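Local coordinates for protein leucine aminopeptidase 1, chloroplastic (Solanum lycopersicum, PDB 4KSI) that removes unsubstituted N-terminal amino acids from peptides as a magnesium-dependent M17 aminopeptidase, forms homohexamers, and regulates wound signalling and takes part in insect defence, at residues E24-K29 with D173-S178; Q43-A48 with Q136-A141. All blocks are in the same frame, centred on the assembly; numbering follows the deposited sequence.

Overall arrangement
Contact 2 is nested inside the chain loop that contact 1 closes, the segments following one another as 24-29, 43-48, 136-141 and 173-178. Their centres are 22 Å apart and their nearest atoms about 8 Å, without touching. Both belong to the N-terminal part of the subunit, away from the two-magnesium site. Contact 2 pairs strands 46-52 and 139-144 inside the six-stranded mixed sheet. Contact 1 joins two loops that lead into the neighbouring strands 31-35 and 187-191 of that sheet, and it rests against helix 197-221. One contact thus builds the middle of the sheet, while the other ties together the approaches to its edge and touches a second subunit.

Contact 1. Residues E24-K29 with D173-S178; sequences ESDAPK and DNRFRS
Asp-26 reaches across from 24-29 to the start of the type I turn Asn-174 to Arg-177. Its CB points at the other loop, and CG, beside the backbone N (chi1 -59°), comes within 3.8 Å of Asn-174 N. From there OD2 takes the hydrogen bond of Asn-174 N at 2.8 Å, entered from above the carboxylate plane, 48° out of it. The same oxygen lies 3.5 Å from Asn-174 CB and 4.4 Å from Asp-173 OD1. That second carboxylate is held by Arg-175, which grips it side-on: NE bonds to OD1 of Asp-173 at 2.8 Å and NH2 to OD2 at 2.8 Å. A bend at chi3 (-63°) turns the guanidinium back for this, while Arg-175 CG packs 3.6 Å from Glu-24 O. Ser-25 OG accepts from Ala-27 N in an ST turn and also bonds Glu-218 of helix 197-221, whose backbone receives Arg-175 NH2. Within the turn, Phe-176 packs on Ile-370 of a second subunit. Two acidic side chains therefore sit close together in a loop-to-loop join; the salt bridge to Arg-175 and the backbone N-H given to Asp-26 probably offset their mutual repulsion.

Contact 2. Residues Q43-A48 with Q136-A141; sequences QGDLLA and QARNIA
Strands 46-48 and 139-141 run parallel, 24° apart in direction, pairing Leu-46 with Ile-140 and Leu-47 with Ala-141. They are neighbours in the mixed sheet of the N-terminal, macro-like domain, flanked by strands 104-112 and 187-191. Ala-141 N bonds to Leu-46 O at 2.9 Å, and Ala-48 N returns to Ala-141 O. On one face Leu-46 and Ile-140 lie side by side, Leu-46 CB 4.0 Å from Ile-140 CG2, under helix 119-134. On the other, Leu-47 extends CD1 to the methyl of Ala-141; its CG stands opposite the backbone N (chi1 169°). Where the strands begin, Asp-45 N donates a hydrogen bond to Asn-139 O, and the carboxylate of Asp-45 turns to the loop after the Schellman end of helix 119-134. In one of its two modelled conformers Arg-138 crosses Asp-45 at about a right angle and holds it side-on, NE to OD2 and NH2 to OD1, both at 2.9 Å, with the two planes 37° apart. OD2 then has three donors, two of them backbone N-H groups: Arg-138 N from the anti side at 2.8 Å, and Asn-139 N from above the carboxylate plane at 3.1 Å. Asn-139 ND2 bonds Ser-187 OG of strand 187-191. Asp-45 OD1 accepts a hydrogen bond from a water that also donates to Asn-139 OD1, 2.7 Å from the water oxygen.

Contact 1. Residues E24-K29 with D173-S178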
loop_
_atom_site.group_PDB
_atom_site.type_symbol
_atom_site.label_atom_id
_atom_site.label_comp_id
_atom_site.label_asym_id
_atom_site.label_seq_id
_atom_site.Cartn_x
_atom_site.Cartn_y
_atom_site.Cartn_z
ATOM N N GLU A 24 4.288 12.625 41.638
ATOM C CA GLU A 24 5.245 13.742 41.839
ATOM C C GLU A 24 6.350 13.826 40.758
ATOM O O GLU A 24 6.799 12.790 40.235
ATOM C CB GLU A 24 5.910 13.563 43.198
ATOM C CG GLU A 24 6.011 14.829 44.044
ATOM C CD GLU A 24 4.669 15.243 44.655
ATOM O OE1 GLU A 24 4.505 15.143 45.901
ATOM O OE2 GLU A 24 3.772 15.673 43.888
ATOM N N SER A 25 6.773 15.035 40.394
ATOM C CA SER A 25 7.869 15.239 39.425
ATOM C C SER A 25 9.204 14.568 39.865
ATOM O O SER A 25 9.539 14.566 41.055
ATOM C CB SER A 25 8.103 16.738 39.177
ATOM O OG SER A 25 9.398 16.970 38.626
ATOM N N ASP A 26 9.933 13.997 38.892
ATOM C CA ASP A 26 11.287 13.448 39.121
ATOM C C ASP A 26 12.439 14.357 38.695
ATOM O O ASP A 26 13.547 13.830 38.496
ATOM C CB ASP A 26 11.471 12.068 38.447
ATOM C CG ASP A 26 10.451 11.043 38.952
ATOM O OD1 ASP A 26 10.682 10.513 40.077
ATOM O OD2 ASP A 26 9.415 10.811 38.235
ATOM N N ALA A 27 12.203 15.677 38.531
ATOM C CA ALA A 27 13.307 16.629 38.221
ATOM C C ALA A 27 14.468 16.343 39.194
ATOM O O ALA A 27 14.220 16.138 40.402
ATOM C CB ALA A 27 12.860 18.084 38.336
ATOM N N PRO A 28 15.716 16.242 38.674
ATOM C CA PRO A 28 16.834 15.923 39.613
ATOM C C PRO A 28 17.013 16.955 40.755
ATOM O O PRO A 28 16.646 18.128 40.576
ATOM C CB PRO A 28 18.078 15.867 38.682
ATOM C CG PRO A 28 17.550 15.525 37.331
ATOM C CD PRO A 28 16.124 16.077 37.259
ATOM N N LYS A 29 17.513 16.512 41.920
ATOM C CA LYS A 29 17.864 17.424 43.010
ATOM C C LYS A 29 19.323 17.269 43.466
ATOM O O LYS A 29 19.599 16.652 44.467
ATOM C CB LYS A 29 16.890 17.238 44.150
ATOM C CG LYS A 29 15.492 17.705 43.738
ATOM C CD LYS A 29 14.375 17.118 44.615
ATOM C CE LYS A 29 14.123 15.642 44.314
ATOM N NZ LYS A 29 12.906 15.233 45.074
ATOM N N ASP A 173 11.825 9.995 34.040
ATOM C CA ASP A 173 10.478 10.496 34.227
ATOM C C ASP A 173 9.550 9.319 34.620
ATOM O O ASP A 173 9.170 8.526 33.766
ATOM C CB ASP A 173 10.019 11.140 32.939
ATOM C CG ASP A 173 8.703 11.907 33.100
ATOM O OD1 ASP A 173 8.043 11.842 34.169
ATOM O OD2 ASP A 173 8.302 12.595 32.145
ATOM N N ASN A 174 9.156 9.232 35.885
ATOM C CA ASN A 174 8.338 8.136 36.351
ATOM C C ASN A 174 6.950 8.580 36.779
ATOM O O ASN A 174 6.277 7.850 37.511
ATOM C CB ASN A 174 9.030 7.370 37.491
ATOM C CG ASN A 174 10.293 6.646 37.018
ATOM O OD1 ASN A 174 11.306 6.725 37.668
ATOM N ND2 ASN A 174 10.246 6.001 35.886
ATOM N N ARG A 175 6.502 9.734 36.292
ATOM C CA ARG A 175 5.187 10.246 36.682
ATOM C C ARG A 175 4.023 9.321 36.316
ATOM O O ARG A 175 2.961 9.379 36.950
ATOM C CB ARG A 175 4.994 11.604 36.054
ATOM C CG ARG A 175 5.914 12.659 36.705
ATOM C CD ARG A 175 5.684 14.001 35.968
ATOM N NE ARG A 175 6.102 13.828 34.558
ATOM C CZ ARG A 175 5.676 14.584 33.558
ATOM N NH1 ARG A 175 4.844 15.613 33.826
ATOM N NH2 ARG A 175 6.082 14.330 32.308
ATOM N N PHE A 176 4.174 8.499 35.273
ATOM C CA PHE A 176 3.024 7.668 34.816
ATOM C C PHE A 176 3.196 6.174 35.004
ATOM O O PHE A 176 2.480 5.360 34.416
ATOM C CB PHE A 176 2.679 8.050 33.388
ATOM C CG PHE A 176 2.497 9.529 33.223
ATOM C CD1 PHE A 176 1.287 10.141 33.573
ATOM C CD2 PHE A 176 3.528 10.318 32.742
ATOM C CE1 PHE A 176 1.131 11.510 33.445
ATOM C CE2 PHE A 176 3.390 11.707 32.653
ATOM C CZ PHE A 176 2.188 12.311 33.005
ATOM N N ARG A 177 4.176 5.820 35.825
ATOM C CA ARG A 177 4.489 4.439 36.126
ATOM C C ARG A 177 4.057 4.167 37.546
ATOM O O ARG A 177 4.328 4.982 38.439
ATOM C CB ARG A 177 5.992 4.186 36.042
ATOM C CG ARG A 177 6.521 4.117 34.639
ATOM C CD ARG A 177 7.930 3.558 34.606
ATOM N NE ARG A 177 8.923 4.598 34.385
ATOM C CZ ARG A 177 9.619 4.757 33.264
ATOM N NH1 ARG A 177 10.514 5.716 33.211
ATOM N NH2 ARG A 177 9.437 3.953 32.214
ATOM N N SER A 178 3.402 3.030 37.756
ATOM C CA SER A 178 2.732 2.771 39.031
ATOM C C SER A 178 3.724 2.287 40.076
ATOM O O SER A 178 3.429 2.329 41.266
ATOM C CB SER A 178 1.502 1.827 38.899
ATOM O OG SER A 178 1.868 0.470 38.695
#

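Contact 2. Residues Q43-A48 with Q136-A141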
loop_
_atom_site.group_PDB
_atom_site.type_symbol
_atom_site.label_atom_id
_atom_site.label_comp_id
_atom_site.label_asym_id
_atom_site.label_seq_id
_atom_site.Cartn_x
_atom_site.Cartn_y
_atom_site.Cartn_z
ATOM N N GLN A 43 36.710 11.295 48.307
ATOM C CA GLN A 43 35.970 10.193 48.980
ATOM C C GLN A 43 34.505 10.266 48.606
ATOM O O GLN A 43 33.917 11.338 48.677
ATOM C CB GLN A 43 35.972 10.388 50.512
ATOM C CG GLN A 43 37.321 10.620 51.116
ATOM C CD GLN A 43 37.907 9.340 51.627
ATOM O OE1 GLN A 43 37.903 8.307 50.931
ATOM N NE2 GLN A 43 38.398 9.380 52.872
ATOM N N GLY A 44 33.907 9.147 48.238
ATOM C CA GLY A 44 32.488 9.129 47.937
ATOM C C GLY A 44 32.191 7.811 47.298
ATOM O O GLY A 44 32.983 6.910 47.416
ATOM N N ASP A 45 31.069 7.700 46.595
ATOM C CA ASP A 45 30.601 6.410 46.145
ATOM C C ASP A 45 31.132 6.091 44.764
ATOM O O ASP A 45 31.216 4.915 44.410
ATOM C CB ASP A 45 29.080 6.413 46.030
ATOM C CG ASP A 45 28.357 6.758 47.379
ATOM O OD1 ASP A 45 28.839 6.363 48.431
ATOM O OD2 ASP A 45 27.305 7.431 47.355
ATOM N N LEU A 46 31.393 7.106 43.937
ATOM C CA LEU A 46 31.839 6.812 42.582
ATOM C C LEU A 46 32.677 7.955 41.993
ATOM O O LEU A 46 32.252 9.114 42.008
ATOM C CB LEU A 46 30.640 6.517 41.681
ATOM C CG LEU A 46 30.958 6.538 40.160
ATOM C CD1 LEU A 46 31.609 5.218 39.750
ATOM C CD2 LEU A 46 29.676 6.716 39.357
ATOM N N LEU A 47 33.828 7.616 41.449
ATOM C CA LEU A 47 34.604 8.534 40.682
ATOM C C LEU A 47 34.616 8.142 39.211
ATOM O O LEU A 47 35.025 7.014 38.868
ATOM C CB LEU A 47 36.039 8.544 41.260
ATOM C CG LEU A 47 37.084 9.258 40.436
ATOM C CD1 LEU A 47 36.934 10.774 40.456
ATOM C CD2 LEU A 47 38.475 8.815 40.863
ATOM N N ALA A 48 34.127 9.038 38.341
ATOM C CA ALA A 48 34.179 8.836 36.895
ATOM C C ALA A 48 35.332 9.634 36.274
ATOM O O ALA A 48 35.446 10.857 36.525
ATOM C CB ALA A 48 32.887 9.275 36.281
ATOM N N GLN A 136 23.471 2.738 42.450
ATOM C CA GLN A 136 22.724 3.510 43.434
ATOM C C GLN A 136 23.619 4.488 44.175
ATOM O O GLN A 136 23.483 4.650 45.365
ATOM C CB GLN A 136 22.050 2.546 44.434
ATOM C CG GLN A 136 20.896 1.787 43.798
ATOM C CD GLN A 136 20.206 0.834 44.765
ATOM O OE1 GLN A 136 20.701 -0.275 45.062
ATOM N NE2 GLN A 136 19.080 1.271 45.282
ATOM N N ALA A 137 24.564 5.113 43.478
ATOM C CA ALA A 137 25.456 6.087 44.099
ATOM C C ALA A 137 24.730 7.401 44.503
ATOM O O ALA A 137 23.821 7.872 43.792
ATOM C CB ALA A 137 26.570 6.410 43.124
ATOM N N ARG A 138 25.168 7.985 45.609
ATOM C CA ARG A 138 24.578 9.219 46.107
ATOM C C ARG A 138 25.503 10.419 45.879
ATOM O O ARG A 138 25.029 11.492 45.491
ATOM C CB ARG A 138 24.243 9.030 47.587
ATOM C CG ARG A 138 23.348 7.798 47.772
ATOM C CD ARG A 138 23.690 7.017 49.026
ATOM N NE ARG A 138 25.137 7.002 49.280
ATOM C CZ ARG A 138 25.656 6.656 50.442
ATOM N NH1 ARG A 138 24.822 6.313 51.408
ATOM N NH2 ARG A 138 26.976 6.673 50.637
ATOM N N ASN A 139 26.805 10.212 46.105
ATOM C CA ASN A 139 27.821 11.234 45.986
ATOM C C ASN A 139 28.881 10.799 44.987
ATOM O O ASN A 139 29.591 9.787 45.204
ATOM C CB ASN A 139 28.501 11.454 47.360
ATOM C CG ASN A 139 27.452 11.611 48.488
ATOM O OD1 ASN A 139 27.378 10.770 49.397
ATOM N ND2 ASN A 139 26.552 12.616 48.354
ATOM N N ILE A 140 29.010 11.565 43.898
ATOM C CA ILE A 140 29.982 11.189 42.843
ATOM C C ILE A 140 30.944 12.321 42.537
ATOM O O ILE A 140 30.699 13.462 42.923
ATOM C CB ILE A 140 29.235 10.684 41.573
ATOM C CG1 ILE A 140 28.587 11.823 40.759
ATOM C CG2 ILE A 140 28.211 9.633 41.999
ATOM C CD1 ILE A 140 27.921 11.390 39.460
ATOM N N ALA A 141 31.995 12.020 41.794
ATOM C CA ALA A 141 32.920 13.020 41.310
ATOM C C ALA A 141 33.234 12.674 39.858
ATOM O O ALA A 141 33.152 11.499 39.483
ATOM C CB ALA A 141 34.199 12.993 42.144
HETATM O O HOH W 1 29.212 8.860 49.923
#